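PDB 6QRO: glutamine cyclotransferase from Tannerella forsythia, which probably catalyses the zinc-dependent cyclisation of N-terminal glutamine in peptides to pyroglutamate, as a type II glutaminyl cyclase. Local coordinates for residues A95-K100 with K152-G157. Numbering follows the deposited sequence.
Sequences AFQPEK and KAPAIG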
# COMPACT_ATOMS: atom_id res chain seq x y z
N ALA A 95 -9.49 -1.40 -12.23
CA ALA A 95 -10.78 -0.75 -12.07
C ALA A 95 -11.84 -1.83 -12.17
O ALA A 95 -11.98 -2.47 -13.22
CB ALA A 95 -11.00 0.33 -13.12
N PHE A 96 -12.61 -2.01 -11.11
CA PHE A 96 -13.61 -3.06 -11.04
C PHE A 96 -14.98 -2.45 -11.26
O PHE A 96 -15.30 -1.39 -10.70
CB PHE A 96 -13.55 -3.81 -9.71
CG PHE A 96 -12.30 -4.64 -9.53
CD1 PHE A 96 -11.11 -4.07 -9.10
CD2 PHE A 96 -12.33 -6.00 -9.79
CE1 PHE A 96 -9.99 -4.85 -8.93
CE2 PHE A 96 -11.21 -6.78 -9.63
CZ PHE A 96 -10.03 -6.20 -9.20
N GLN A 97 -15.77 -3.11 -12.10
CA GLN A 97 -17.04 -2.59 -12.60
C GLN A 97 -16.84 -1.13 -13.03
O GLN A 97 -17.48 -0.23 -12.47
CB GLN A 97 -18.16 -2.71 -11.57
CG GLN A 97 -18.28 -4.09 -10.94
CD GLN A 97 -19.31 -4.10 -9.83
OE1 GLN A 97 -20.46 -4.53 -10.02
NE2 GLN A 97 -18.92 -3.58 -8.66
N PRO A 98 -15.98 -0.88 -14.02
CA PRO A 98 -15.62 0.50 -14.35
C PRO A 98 -16.78 1.37 -14.83
O PRO A 98 -16.60 2.59 -14.98
CB PRO A 98 -14.57 0.33 -15.46
CG PRO A 98 -14.94 -0.96 -16.10
CD PRO A 98 -15.47 -1.84 -15.01
N GLU A 99 -17.95 0.79 -15.12
CA GLU A 99 -19.10 1.62 -15.46
C GLU A 99 -19.77 2.21 -14.22
O GLU A 99 -20.47 3.22 -14.33
CB GLU A 99 -20.12 0.85 -16.31
CG GLU A 99 -20.94 -0.19 -15.55
CD GLU A 99 -20.20 -1.49 -15.33
OE1 GLU A 99 -19.03 -1.58 -15.76
OE2 GLU A 99 -20.80 -2.42 -14.72
N LYS A 100 -19.54 1.64 -13.03
CA LYS A 100 -20.13 2.19 -11.81
C LYS A 100 -19.50 3.54 -11.51
O LYS A 100 -18.27 3.65 -11.43
CB LYS A 100 -19.90 1.26 -10.62
CG LYS A 100 -20.39 -0.18 -10.68
CD LYS A 100 -21.79 -0.36 -10.13
CE LYS A 100 -22.14 -1.84 -10.03
NZ LYS A 100 -23.28 -2.13 -9.10
N LYS A 152 -17.97 -12.24 -5.57
CA LYS A 152 -19.18 -11.63 -5.02
C LYS A 152 -19.07 -10.15 -5.33
O LYS A 152 -18.38 -9.41 -4.61
CB LYS A 152 -19.30 -11.86 -3.52
CG LYS A 152 -20.45 -11.07 -2.87
CD LYS A 152 -20.52 -11.23 -1.35
CE LYS A 152 -21.38 -10.13 -0.73
NZ LYS A 152 -21.34 -10.08 0.76
N ALA A 153 -19.75 -9.70 -6.38
CA ALA A 153 -19.57 -8.33 -6.81
C ALA A 153 -20.14 -7.39 -5.75
O ALA A 153 -21.24 -7.64 -5.23
CB ALA A 153 -20.25 -8.09 -8.16
N PRO A 154 -19.41 -6.36 -5.34
CA PRO A 154 -19.97 -5.38 -4.42
C PRO A 154 -20.94 -4.45 -5.14
O PRO A 154 -20.95 -4.36 -6.36
CB PRO A 154 -18.74 -4.63 -3.90
CG PRO A 154 -17.75 -4.74 -5.02
CD PRO A 154 -18.00 -6.09 -5.66
N ALA A 155 -21.70 -3.69 -4.35
CA ALA A 155 -22.63 -2.75 -4.95
C ALA A 155 -21.91 -1.56 -5.56
O ALA A 155 -22.40 -0.97 -6.53
CB ALA A 155 -23.66 -2.28 -3.91
N ILE A 156 -20.77 -1.18 -5.00
CA ILE A 156 -20.04 -0.01 -5.45
C ILE A 156 -18.87 -0.46 -6.32
O ILE A 156 -18.37 -1.58 -6.21
CB ILE A 156 -19.52 0.85 -4.27
CG1 ILE A 156 -18.75 -0.04 -3.29
CG2 ILE A 156 -20.66 1.62 -3.64
CD1 ILE A 156 -17.81 0.71 -2.36
N GLY A 157 -18.40 0.45 -7.16
CA GLY A 157 -17.16 0.21 -7.86
C GLY A 157 -15.96 0.28 -6.94
O GLY A 157 -15.99 0.91 -5.88
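Gln97 and Lys100 each donate one side-chain hydrogen bond to a backbone carbonyl of residues 152-157. Gln97 NE2 reaches Pro154 O at 3.2 Å, with an N-H...O angle of 154°. The acceptor lies close to the plane of the Gln97 amide. The donor itself approaches from above the carbonyl plane. The Gln97 chain is extended beyond CG (chi2 174°), which carries the amide across to the loop. Ile156 O is just as near to NE2, but the angle is too poor for a second bond. On the other branch of the amide, OE1 sits 4.0 Å from Ala153 CB. CG and CD of the Pro154 ring both lie near NE2.

Gln97 and Lys100 are the first and last residues of a type I beta turn, closed by Lys100 N to Gln97 O at 2.8 Å. This turn follows strand 86-96. The acceptors belong to the loop between helix 132-151 and strand 157-163, within the alpha/beta fold of the M28 family. Strands 86-96 and 157-163 are antiparallel neighbours in the central sheet, and a backbone bond links Phe96 to Ile158.

Lys100 NZ bonds to Ala155 O at 3.0 Å, also from above the carbonyl plane. The Lys100 chain bends at chi2 (-91°), and CD and CE pass beside the same oxygen. Lys100 CB packs against the backbone of Gly157, 3.9 Å from its N. Arg103 donates to the carbonyls of and before the turn: NH1 to Phe96 O, and NH2 to Gln97 O and Lys100 O. Gly157 makes backbone hydrogen bonds with Arg102 and Val104. The zinc site lies away from this contact.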